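Local coordinates for protein indole-3-acetic acid-amido synthetase GH3.15 (PDB 6E1Q) that uses ATP to conjugate glutamine, and possibly cysteine, to the auxin precursor indole-3-butyric acid, and glutamine to the herbicide 2,4-DB, at residues A[42-47]-A[71-76]; A[104-109]-A[402-407]; A[383-386]-A[390-393]; A[428-431]-A[437-440]. All coordinates share one frame; numbering follows the deposited sequence.

Overall arrangement
From the N terminus, contact 1 comes first: it closes a short, largely helical loop by setting the start of helix 43-49 against helix 67-78. Contact 2 then reaches almost 300 residues ahead, joining strand 105-111 of the N-terminal domain to strand 404-416 of the central domain. It touches contact 1, with Y402 beside Y44 and L45, and I74 against L107 and P109. Within that long span lies contact 3, the short loop leading into strand 390-396; this strand pairs with 404-416, and E392 reaches R405 in a salt bridge. Contact 4 follows separately as a small hairpin just after strand 419-427, its Q428 lying next to E392.

Contact 1. Residues A[42-47]-A[71-76]; sequences TEYLRG and RSYIDR
The Y44 ring turns its edge to one face of the Y73 ring, a T-shaped stack with centroids 5.1 Å apart and planes at 80°. Y44 CD1 does the touching, over the phenol end of the other ring, 3.7 Å from Y73 CZ. Next to this pair the flat end of R76 meets the E43 carboxylate edge-on, the two planes 38° apart. The grip is end-on and two-pronged: R76 NH1 reaches E43 OE2 at 3.1 Å, and R76 NH2 reaches E43 OE1 at the same length. Both oxygens are met on the syn side, though NH1 stands clearly out of the carboxylate plane. E43 gets there on an extended chain with CG anti to the backbone N, while R76 bends at chi3 to face it. R76 NE has a second acid, E81. A glutamine in place of E43 would probably cost R76 one of its two carboxylate partners, leaving NH1 and NH2 without the paired charged grip. T42 is the N-cap of helix 43-49, its OG1 accepting from L45 N. The two helix segments run roughly antiparallel at 145° with axes 12.6 Å apart, bridged by side chains, with L85 touching both E43 and R76 and the Y402 ring meeting that of Y44, the planes nearly parallel.

Contact 2. Residues A[104-109]-A[402-407]; sequences VPKLIP and YRYRVG
K106 and Y404 reach toward each other from two backbones that stay far apart, K106 to V406 and I108 to Y404 both 11.6 Å between CA atoms, so side chains and a water span the distance without any strand pairing. K106 is stretched out beyond CG, and its ammonium end donates to the phenol oxygen, K106 NZ to Y404 OH, at 3.2 Å. It comes at the ring obliquely, and its CD packs against the same oxygen. Y404 points its ring across from the other side, with CG anti to the backbone N (chi1 168°). The hydroxyl is also hydrogen-bonded to E330 OE1, an ATP-site residue, so lysine, phenol and acid form a linked polar row; the lysine's positive charge and the acid's negative one would probably polarise the phenol in opposing senses. I108 comes from the opposite direction to Y404, its CD1 4.0 Å from Y404 OH, a loose van der Waals contact, and it touches E330 as well.

The strand carrying Y404 begins in a G1 beta bulge: R403 and Y404 both face V395 of strand 390-396, and R403 takes the positive phi such a bulge needs. The contact joins the start of strand 404-416, which lies between strands 390-396 and 419-427, to strand 105-111 of the N-terminal domain, while Y67 of helix 67-78 packs against K106, I108 and Y404 together. A water gives the lysine its second link, accepting from K106 NZ at 3.0 Å and donating to R405 O at 2.8 Å. The R405 side chain leads away, to a salt bridge with E392.

Contact 3. Residues A[383-386]-A[390-393]; sequences VDVK and DYEP
V385 sets a methyl over one face of the Y391 ring, shifted toward the CE2 side, and this is the tight half of the contact. Its CG2 stands 3.6 Å from the ring centroid, only 15° off the normal, a CH-pi contact in which the nearest ring atom, Y391 CE2, is 3.5 Å from V385 CG2. F359 of strand 356-361 touches both residues, and V385 also packs on A412 of strand 404-416, so this half is buried against the central domain's sheet. At the phenol end the contact thins out. K386 is exposed; it lays CB against the hydroxyl, 3.3 Å from Y391 OH, then its chain bends repeatedly and carries the amine away. What holds this end is the backbone: K386 N donates to Y391 OH at 2.8 Å, with a bent N-H...O angle of 146°. The tyrosine is swung there with CG beside its own backbone N (chi1 -64°), bridging the turn that joins the 3-10 segment to strand 390-396. A phenylalanine in place of Y391 would probably keep the methyl-on-ring packing yet leave the amide of K386 without its acceptor. Chemically, one side chain serves the turn twice, its ring face packing on a buried valine methyl and its oxygen satisfying a backbone N-H near the surface.

Contact 4. Residues A[428-431]-A[437-440]; sequences QKVV and DKTY
Strands 430-432 and 439-440 pair here as a small antiparallel beta hairpin, just after strand 419-427 of the central domain and directly ahead of helix 441-452, for which Y440 is the N-cap. V430 and Y440 form a non-hydrogen-bonded pair, their CA atoms 4.2 Å apart. The flanking bond runs from V431 N to T439 O at 2.8 Å. The same oxygen is approached by V430 CA, and Y440 CA makes a matching CA-H...O contact of 3.2 Å with K429 O. Above this backbone the Y440 ring folds back over the neighbouring strand, with CG beside its own N (chi1 -77°). Its edge lies near K429 N, while one face takes the V430 side chain. V430 places CG1 anti to its N, near K438 CA, which leaves CG2 for the ring. V431 packs under the helix, against L444. Two polar ends on the second strand turn elsewhere: T439 OG1 bonds to Y478 OH, and K438 NZ to S433 OG and D435 O within the hairpin's own turn. On the ring itself, V430 CG2 sits 4.0 Å from the Y440 centroid, 19° off the normal, closest to Y440 CZ at 3.8 Å.

Contact 1. Residues A[42-47]-A[71-76]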
loop_
_atom_site.group_PDB
_atom_site.type_symbol
_atom_site.label_atom_id
_atom_site.label_comp_id
_atom_site.label_asym_id
_atom_site.label_seq_id
_atom_site.Cartn_x
_atom_site.Cartn_y
_atom_site.Cartn_z
ATOM N N THR A 42 -23.857 -20.872 -10.169
ATOM C CA THR A 42 -22.422 -21.142 -10.202
ATOM C C THR A 42 -22.126 -22.441 -9.459
ATOM O O THR A 42 -22.864 -22.853 -8.557
ATOM C CB THR A 42 -21.602 -20.010 -9.570
ATOM O OG1 THR A 42 -21.929 -19.884 -8.176
ATOM C CG2 THR A 42 -21.831 -18.693 -10.291
ATOM N N GLU A 43 -21.037 -23.100 -9.847
ATOM C CA GLU A 43 -20.663 -24.320 -9.140
ATOM C C GLU A 43 -20.417 -24.030 -7.668
ATOM O O GLU A 43 -20.865 -24.778 -6.799
ATOM C CB GLU A 43 -19.422 -24.950 -9.776
ATOM C CG GLU A 43 -18.834 -26.054 -8.929
ATOM C CD GLU A 43 -17.631 -26.738 -9.565
ATOM O OE1 GLU A 43 -17.528 -26.798 -10.815
ATOM O OE2 GLU A 43 -16.784 -27.223 -8.795
ATOM N N TYR A 44 -19.752 -22.914 -7.370
ATOM C CA TYR A 44 -19.407 -22.607 -5.984
ATOM C C TYR A 44 -20.652 -22.389 -5.127
ATOM O O TYR A 44 -20.808 -23.006 -4.066
ATOM C CB TYR A 44 -18.496 -21.373 -5.921
ATOM C CG TYR A 44 -17.930 -21.178 -4.531
ATOM C CD1 TYR A 44 -16.760 -21.820 -4.156
ATOM C CD2 TYR A 44 -18.593 -20.401 -3.576
ATOM C CE1 TYR A 44 -16.246 -21.686 -2.891
ATOM C CE2 TYR A 44 -18.078 -20.259 -2.300
ATOM C CZ TYR A 44 -16.895 -20.903 -1.969
ATOM O OH TYR A 44 -16.348 -20.798 -0.717
ATOM N N LEU A 45 -21.548 -21.505 -5.562
ATOM C CA LEU A 45 -22.661 -21.121 -4.695
ATOM C C LEU A 45 -23.704 -22.226 -4.605
ATOM O O LEU A 45 -24.252 -22.483 -3.525
ATOM C CB LEU A 45 -23.289 -19.819 -5.192
ATOM C CG LEU A 45 -23.847 -18.889 -4.121
ATOM C CD1 LEU A 45 -22.816 -18.696 -3.016
ATOM C CD2 LEU A 45 -24.246 -17.562 -4.755
ATOM N N ARG A 46 -23.985 -22.895 -5.726
ATOM C CA ARG A 46 -25.022 -23.921 -5.737
ATOM C C ARG A 46 -24.671 -25.064 -4.792
ATOM O O ARG A 46 -25.561 -25.663 -4.175
ATOM C CB ARG A 46 -25.236 -24.434 -7.168
ATOM C CG ARG A 46 -26.029 -25.739 -7.280
ATOM C CD ARG A 46 -25.210 -26.851 -7.935
ATOM N NE ARG A 46 -24.787 -26.492 -9.287
ATOM C CZ ARG A 46 -23.665 -26.917 -9.864
ATOM N NH1 ARG A 46 -22.835 -27.714 -9.207
ATOM N NH2 ARG A 46 -23.366 -26.531 -11.098
ATOM N N GLY A 47 -23.379 -25.361 -4.645
ATOM C CA GLY A 47 -22.959 -26.416 -3.745
ATOM C C GLY A 47 -23.313 -26.164 -2.297
ATOM O O GLY A 47 -23.440 -27.118 -1.518
ATOM N N ARG A 71 -8.427 -21.412 -3.677
ATOM C CA ARG A 71 -7.443 -21.285 -4.749
ATOM C C ARG A 71 -7.713 -22.253 -5.900
ATOM O O ARG A 71 -7.438 -21.928 -7.070
ATOM C CB ARG A 71 -6.042 -21.515 -4.188
ATOM C CG ARG A 71 -4.928 -21.445 -5.213
ATOM C CD ARG A 71 -3.584 -21.736 -4.556
ATOM N NE ARG A 71 -2.495 -21.583 -5.516
ATOM C CZ ARG A 71 -1.228 -21.863 -5.249
ATOM N NH1 ARG A 71 -0.886 -22.320 -4.044
ATOM N NH2 ARG A 71 -0.305 -21.686 -6.190
ATOM N N SER A 72 -8.248 -23.441 -5.597
ATOM C CA SER A 72 -8.444 -24.444 -6.641
ATOM C C SER A 72 -9.421 -23.965 -7.713
ATOM O O SER A 72 -9.224 -24.243 -8.903
ATOM C CB SER A 72 -8.927 -25.754 -6.025
ATOM O OG SER A 72 -10.223 -25.591 -5.473
ATOM N N TYR A 73 -10.495 -23.263 -7.313
ATOM C CA TYR A 73 -11.409 -22.683 -8.294
ATOM C C TYR A 73 -10.673 -21.722 -9.225
ATOM O O TYR A 73 -10.864 -21.745 -10.446
ATOM C CB TYR A 73 -12.580 -21.975 -7.583
ATOM C CG TYR A 73 -13.406 -22.933 -6.769
ATOM C CD1 TYR A 73 -14.451 -23.645 -7.346
ATOM C CD2 TYR A 73 -13.096 -23.183 -5.434
ATOM C CE1 TYR A 73 -15.198 -24.568 -6.600
ATOM C CE2 TYR A 73 -13.835 -24.093 -4.678
ATOM C CZ TYR A 73 -14.890 -24.777 -5.266
ATOM O OH TYR A 73 -15.621 -25.684 -4.519
ATOM N N ILE A 74 -9.829 -20.861 -8.661
ATOM C CA ILE A 74 -9.097 -19.900 -9.484
ATOM C C ILE A 74 -8.142 -20.622 -10.430
ATOM O O ILE A 74 -8.027 -20.265 -11.611
ATOM C CB ILE A 74 -8.362 -18.890 -8.583
ATOM C CG1 ILE A 74 -9.382 -18.167 -7.700
ATOM C CG2 ILE A 74 -7.592 -17.854 -9.433
ATOM C CD1 ILE A 74 -8.751 -17.304 -6.621
ATOM N N ASP A 75 -7.449 -21.655 -9.931
ATOM C CA ASP A 75 -6.542 -22.413 -10.787
ATOM C C ASP A 75 -7.309 -23.110 -11.908
ATOM O O ASP A 75 -6.842 -23.160 -13.053
ATOM C CB ASP A 75 -5.749 -23.436 -9.956
ATOM C CG ASP A 75 -4.648 -22.794 -9.094
ATOM O OD1 ASP A 75 -4.145 -21.694 -9.431
ATOM O OD2 ASP A 75 -4.273 -23.405 -8.071
ATOM N N ARG A 76 -8.492 -23.655 -11.607
ATOM C CA ARG A 76 -9.247 -24.329 -12.663
ATOM C C ARG A 76 -9.712 -23.342 -13.723
ATOM O O ARG A 76 -9.696 -23.667 -14.920
ATOM C CB ARG A 76 -10.431 -25.128 -12.093
ATOM C CG ARG A 76 -9.990 -26.198 -11.073
ATOM C CD ARG A 76 -11.124 -26.912 -10.330
ATOM N NE ARG A 76 -12.305 -27.192 -11.135
ATOM C CZ ARG A 76 -13.542 -27.233 -10.658
ATOM N NH1 ARG A 76 -13.778 -26.954 -9.377
ATOM N NH2 ARG A 76 -14.549 -27.520 -11.465
#

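Contact 2. Residues A[104-109]-A[402-407]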
loop_
_atom_site.group_PDB
_atom_site.type_symbol
_atom_site.label_atom_id
_atom_site.label_comp_id
_atom_site.label_asym_id
_atom_site.label_seq_id
_atom_site.Cartn_x
_atom_site.Cartn_y
_atom_site.Cartn_z
ATOM N N VAL A 104 3.646 -17.142 -3.192
ATOM C CA VAL A 104 3.488 -16.378 -4.379
ATOM C C VAL A 104 2.288 -15.458 -4.299
ATOM O O VAL A 104 1.433 -15.628 -3.509
ATOM C CB VAL A 104 3.401 -17.301 -5.571
ATOM C CG1 VAL A 104 4.718 -18.020 -5.716
ATOM C CG2 VAL A 104 2.287 -18.305 -5.387
ATOM N N PRO A 105 2.256 -14.469 -5.133
ATOM C CA PRO A 105 1.125 -13.542 -5.124
ATOM C C PRO A 105 -0.190 -14.272 -5.357
ATOM O O PRO A 105 -0.254 -15.273 -6.069
ATOM C CB PRO A 105 1.456 -12.567 -6.262
ATOM C CG PRO A 105 2.655 -13.163 -6.987
ATOM C CD PRO A 105 3.362 -13.971 -5.966
ATOM N N LYS A 106 -1.233 -13.805 -4.686
ATOM C CA LYS A 106 -2.560 -14.324 -4.956
ATOM C C LYS A 106 -3.019 -13.837 -6.324
ATOM O O LYS A 106 -2.704 -12.722 -6.744
ATOM C CB LYS A 106 -3.562 -13.869 -3.890
ATOM C CG LYS A 106 -3.239 -14.217 -2.435
ATOM C CD LYS A 106 -4.272 -13.544 -1.505
ATOM C CE LYS A 106 -4.087 -13.936 -0.044
ATOM N NZ LYS A 106 -5.254 -13.511 0.803
ATOM N N LEU A 107 -3.755 -14.691 -7.021
ATOM C CA LEU A 107 -4.397 -14.350 -8.283
ATOM C C LEU A 107 -5.892 -14.210 -8.019
ATOM O O LEU A 107 -6.540 -15.165 -7.582
ATOM C CB LEU A 107 -4.113 -15.412 -9.353
ATOM C CG LEU A 107 -2.644 -15.653 -9.730
ATOM C CD1 LEU A 107 -2.554 -16.611 -10.905
ATOM C CD2 LEU A 107 -1.921 -14.335 -10.063
ATOM N N ILE A 108 -6.427 -13.021 -8.246
ATOM C CA ILE A 108 -7.793 -12.700 -7.857
ATOM C C ILE A 108 -8.627 -12.405 -9.104
ATOM O O ILE A 108 -8.296 -11.495 -9.874
ATOM C CB ILE A 108 -7.829 -11.514 -6.880
ATOM C CG1 ILE A 108 -7.093 -11.869 -5.575
ATOM C CG2 ILE A 108 -9.266 -11.120 -6.580
ATOM C CD1 ILE A 108 -7.724 -13.016 -4.810
ATOM N N PRO A 109 -9.720 -13.129 -9.337
ATOM C CA PRO A 109 -10.582 -12.827 -10.492
ATOM C C PRO A 109 -11.178 -11.431 -10.406
ATOM O O PRO A 109 -11.499 -10.945 -9.320
ATOM C CB PRO A 109 -11.677 -13.898 -10.413
ATOM C CG PRO A 109 -11.076 -15.000 -9.583
ATOM C CD PRO A 109 -10.167 -14.318 -8.595
ATOM N N TYR A 402 -17.013 -15.221 -1.897
ATOM C CA TYR A 402 -18.152 -15.326 -0.999
ATOM C C TYR A 402 -17.623 -15.511 0.413
ATOM O O TYR A 402 -16.919 -16.489 0.684
ATOM C CB TYR A 402 -19.054 -16.491 -1.417
ATOM C CG TYR A 402 -19.478 -16.371 -2.857
ATOM C CD1 TYR A 402 -20.584 -15.603 -3.207
ATOM C CD2 TYR A 402 -18.757 -16.994 -3.873
ATOM C CE1 TYR A 402 -20.976 -15.478 -4.523
ATOM C CE2 TYR A 402 -19.143 -16.881 -5.203
ATOM C CZ TYR A 402 -20.254 -16.116 -5.515
ATOM O OH TYR A 402 -20.660 -15.967 -6.814
ATOM N N ARG A 403 -17.930 -14.555 1.292
ATOM C CA ARG A 403 -17.512 -14.582 2.698
ATOM C C ARG A 403 -16.023 -14.876 2.820
ATOM O O ARG A 403 -15.590 -15.833 3.468
ATOM C CB ARG A 403 -18.325 -15.591 3.509
ATOM C CG ARG A 403 -19.809 -15.515 3.226
ATOM C CD ARG A 403 -20.603 -16.300 4.241
ATOM N NE ARG A 403 -20.755 -15.566 5.492
ATOM C CZ ARG A 403 -21.136 -16.121 6.638
ATOM N NH1 ARG A 403 -21.393 -17.424 6.694
ATOM N NH2 ARG A 403 -21.258 -15.374 7.723
ATOM N N TYR A 404 -15.244 -14.013 2.187
ATOM C CA TYR A 404 -13.831 -14.244 1.974
ATOM C C TYR A 404 -13.042 -13.348 2.918
ATOM O O TYR A 404 -13.300 -12.143 3.012
ATOM C CB TYR A 404 -13.484 -13.972 0.506
ATOM C CG TYR A 404 -12.014 -13.899 0.161
ATOM C CD1 TYR A 404 -11.290 -12.717 0.356
ATOM C CD2 TYR A 404 -11.356 -14.991 -0.414
ATOM C CE1 TYR A 404 -9.941 -12.631 0.008
ATOM C CE2 TYR A 404 -10.001 -14.915 -0.754
ATOM C CZ TYR A 404 -9.303 -13.734 -0.547
ATOM O OH TYR A 404 -7.967 -13.633 -0.891
ATOM N N ARG A 405 -12.091 -13.940 3.614
ATOM C CA ARG A 405 -11.322 -13.227 4.614
ATOM C C ARG A 405 -10.209 -12.442 3.940
ATOM O O ARG A 405 -9.380 -13.007 3.222
ATOM C CB ARG A 405 -10.767 -14.205 5.643
ATOM C CG ARG A 405 -11.835 -14.674 6.620
ATOM C CD ARG A 405 -11.322 -15.835 7.454
ATOM N NE ARG A 405 -10.270 -15.392 8.358
ATOM C CZ ARG A 405 -9.516 -16.216 9.074
ATOM N NH1 ARG A 405 -9.708 -17.527 8.991
ATOM N NH2 ARG A 405 -8.576 -15.726 9.874
ATOM N N VAL A 406 -10.196 -11.138 4.194
ATOM C CA VAL A 406 -9.317 -10.216 3.497
ATOM C C VAL A 406 -7.933 -10.168 4.128
ATOM O O VAL A 406 -6.956 -9.838 3.444
ATOM C CB VAL A 406 -10.047 -8.860 3.461
ATOM C CG1 VAL A 406 -9.094 -7.710 3.410
ATOM C CG2 VAL A 406 -11.004 -8.836 2.276
ATOM N N GLY A 407 -7.807 -10.535 5.400
ATOM C CA GLY A 407 -6.505 -10.606 6.035
ATOM C C GLY A 407 -6.012 -9.310 6.642
ATOM O O GLY A 407 -4.858 -9.256 7.080
HETATM O O HOH W 1 -7.473 -14.823 2.426
#

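Contact 3. Residues A[383-386]-A[390-393]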
loop_
_atom_site.group_PDB
_atom_site.type_symbol
_atom_site.label_atom_id
_atom_site.label_comp_id
_atom_site.label_asym_id
_atom_site.label_seq_id
_atom_site.Cartn_x
_atom_site.Cartn_y
_atom_site.Cartn_z
ATOM N N VAL A 383 -23.451 -3.042 9.822
ATOM C CA VAL A 383 -24.115 -2.092 10.720
ATOM C C VAL A 383 -24.091 -2.507 12.183
ATOM O O VAL A 383 -24.456 -1.700 13.049
ATOM C CB VAL A 383 -25.588 -1.878 10.331
ATOM C CG1 VAL A 383 -25.688 -1.367 8.900
ATOM C CG2 VAL A 383 -26.374 -3.169 10.510
ATOM N N ASP A 384 -23.687 -3.739 12.486
ATOM C CA ASP A 384 -23.675 -4.265 13.850
ATOM C C ASP A 384 -22.298 -4.230 14.490
ATOM O O ASP A 384 -22.118 -4.752 15.594
ATOM C CB ASP A 384 -24.201 -5.688 13.853
ATOM C CG ASP A 384 -25.629 -5.745 13.431
ATOM O OD1 ASP A 384 -26.358 -4.787 13.776
ATOM O OD2 ASP A 384 -26.009 -6.713 12.744
ATOM N N VAL A 385 -21.324 -3.640 13.812
ATOM C CA VAL A 385 -19.984 -3.515 14.357
ATOM C C VAL A 385 -19.987 -2.646 15.636
ATOM O O VAL A 385 -20.844 -1.774 15.818
ATOM C CB VAL A 385 -19.137 -2.927 13.212
ATOM C CG1 VAL A 385 -18.647 -1.527 13.513
ATOM C CG2 VAL A 385 -18.058 -3.909 12.742
ATOM N N LYS A 386 -19.026 -2.897 16.534
ATOM C CA LYS A 386 -18.951 -2.248 17.847
ATOM C C LYS A 386 -17.784 -1.272 17.891
ATOM O O LYS A 386 -16.644 -1.659 17.617
ATOM C CB LYS A 386 -18.752 -3.272 18.969
ATOM C CG LYS A 386 -19.965 -4.038 19.402
ATOM C CD LYS A 386 -19.897 -4.267 20.908
ATOM C CE LYS A 386 -19.846 -5.739 21.248
ATOM N NZ LYS A 386 -21.192 -6.267 21.618
ATOM N N ASP A 390 -11.896 -4.649 17.292
ATOM C CA ASP A 390 -11.061 -4.969 16.135
ATOM C C ASP A 390 -11.762 -6.020 15.297
ATOM O O ASP A 390 -12.383 -6.934 15.839
ATOM C CB ASP A 390 -9.681 -5.499 16.555
ATOM C CG ASP A 390 -8.772 -4.408 17.147
ATOM O OD1 ASP A 390 -9.135 -3.217 17.094
ATOM O OD2 ASP A 390 -7.681 -4.739 17.656
ATOM N N TYR A 391 -11.637 -5.907 13.974
ATOM C CA TYR A 391 -12.341 -6.810 13.083
ATOM C C TYR A 391 -11.505 -7.108 11.849
ATOM O O TYR A 391 -10.729 -6.270 11.387
ATOM C CB TYR A 391 -13.666 -6.219 12.637
ATOM C CG TYR A 391 -14.687 -5.984 13.729
ATOM C CD1 TYR A 391 -15.579 -6.987 14.104
ATOM C CD2 TYR A 391 -14.789 -4.744 14.347
ATOM C CE1 TYR A 391 -16.541 -6.759 15.096
ATOM C CE2 TYR A 391 -15.740 -4.501 15.333
ATOM C CZ TYR A 391 -16.610 -5.509 15.703
ATOM O OH TYR A 391 -17.555 -5.255 16.672
ATOM N N GLU A 392 -11.716 -8.296 11.291
ATOM C CA GLU A 392 -11.197 -8.638 9.975
ATOM C C GLU A 392 -12.339 -8.626 8.970
ATOM O O GLU A 392 -13.336 -9.328 9.182
ATOM C CB GLU A 392 -10.513 -10.013 10.001
ATOM C CG GLU A 392 -10.101 -10.482 8.605
ATOM C CD GLU A 392 -9.419 -11.850 8.574
ATOM O OE1 GLU A 392 -9.466 -12.603 9.575
ATOM O OE2 GLU A 392 -8.840 -12.164 7.516
ATOM N N PRO A 393 -12.262 -7.877 7.871
ATOM C CA PRO A 393 -13.384 -7.874 6.921
ATOM C C PRO A 393 -13.537 -9.222 6.232
ATOM O O PRO A 393 -12.562 -9.927 5.960
ATOM C CB PRO A 393 -13.009 -6.775 5.918
ATOM C CG PRO A 393 -11.949 -5.959 6.616
ATOM C CD PRO A 393 -11.189 -6.966 7.452
#

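Contact 4. Residues A[428-431]-A[437-440]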
loop_
_atom_site.group_PDB
_atom_site.type_symbol
_atom_site.label_atom_id
_atom_site.label_comp_id
_atom_site.label_asym_id
_atom_site.label_seq_id
_atom_site.Cartn_x
_atom_site.Cartn_y
_atom_site.Cartn_z
ATOM N N GLN A 428 -2.653 -9.429 9.811
ATOM C CA GLN A 428 -2.562 -10.362 10.938
ATOM C C GLN A 428 -1.378 -11.283 10.660
ATOM O O GLN A 428 -1.509 -12.297 9.977
ATOM C CB GLN A 428 -3.859 -11.143 11.116
ATOM C CG GLN A 428 -4.374 -11.164 12.548
ATOM C CD GLN A 428 -5.720 -11.849 12.664
ATOM O OE1 GLN A 428 -6.359 -12.169 11.656
ATOM N NE2 GLN A 428 -6.163 -12.074 13.896
ATOM N N LYS A 429 -0.201 -10.926 11.172
ATOM C CA LYS A 429 1.002 -11.588 10.680
ATOM C C LYS A 429 2.065 -11.689 11.759
ATOM O O LYS A 429 2.546 -10.672 12.264
ATOM C CB LYS A 429 1.572 -10.853 9.456
ATOM C CG LYS A 429 2.522 -11.730 8.653
ATOM C CD LYS A 429 3.781 -11.009 8.207
ATOM C CE LYS A 429 4.325 -11.624 6.909
ATOM N NZ LYS A 429 5.026 -12.927 7.148
ATOM N N VAL A 430 2.453 -12.916 12.081
ATOM C CA VAL A 430 3.602 -13.142 12.947
ATOM C C VAL A 430 4.860 -12.831 12.145
ATOM O O VAL A 430 5.057 -13.370 11.052
ATOM C CB VAL A 430 3.613 -14.588 13.469
ATOM C CG1 VAL A 430 4.856 -14.842 14.321
ATOM C CG2 VAL A 430 2.346 -14.882 14.250
ATOM N N VAL A 431 5.702 -11.941 12.665
ATOM C CA VAL A 431 6.971 -11.634 12.018
ATOM C C VAL A 431 8.173 -12.195 12.776
ATOM O O VAL A 431 9.224 -12.422 12.154
ATOM C CB VAL A 431 7.146 -10.116 11.794
ATOM C CG1 VAL A 431 6.018 -9.558 10.934
ATOM C CG2 VAL A 431 7.220 -9.382 13.116
ATOM N N ASP A 437 6.984 -17.332 21.864
ATOM C CA ASP A 437 6.780 -15.933 21.533
ATOM C C ASP A 437 6.314 -15.845 20.083
ATOM O O ASP A 437 6.875 -16.502 19.197
ATOM C CB ASP A 437 8.074 -15.131 21.732
ATOM C CG ASP A 437 9.263 -15.725 20.996
ATOM O OD1 ASP A 437 9.676 -16.858 21.337
ATOM O OD2 ASP A 437 9.787 -15.051 20.082
ATOM N N LYS A 438 5.237 -15.102 19.851
ATOM C CA LYS A 438 4.722 -14.853 18.504
ATOM C C LYS A 438 4.528 -13.341 18.386
ATOM O O LYS A 438 3.485 -12.806 18.776
ATOM C CB LYS A 438 3.425 -15.621 18.237
ATOM C CG LYS A 438 3.518 -17.141 18.385
ATOM C CD LYS A 438 4.577 -17.759 17.476
ATOM C CE LYS A 438 4.420 -19.282 17.402
ATOM N NZ LYS A 438 5.656 -19.991 16.941
ATOM N N THR A 439 5.529 -12.644 17.847
ATOM C CA THR A 439 5.466 -11.192 17.756
ATOM C C THR A 439 4.861 -10.804 16.412
ATOM O O THR A 439 5.367 -11.192 15.352
ATOM C CB THR A 439 6.845 -10.572 17.950
ATOM O OG1 THR A 439 7.305 -10.873 19.274
ATOM C CG2 THR A 439 6.784 -9.046 17.744
ATOM N N TYR A 440 3.773 -10.049 16.467
ATOM C CA TYR A 440 3.041 -9.654 15.280
ATOM C C TYR A 440 3.630 -8.378 14.706
ATOM O O TYR A 440 4.292 -7.595 15.404
ATOM C CB TYR A 440 1.557 -9.452 15.604
ATOM C CG TYR A 440 0.792 -10.751 15.744
ATOM C CD1 TYR A 440 0.896 -11.520 16.899
ATOM C CD2 TYR A 440 0.004 -11.235 14.698
ATOM C CE1 TYR A 440 0.208 -12.716 17.024
ATOM C CE2 TYR A 440 -0.689 -12.437 14.811
ATOM C CZ TYR A 440 -0.578 -13.166 15.978
ATOM O OH TYR A 440 -1.250 -14.350 16.109
#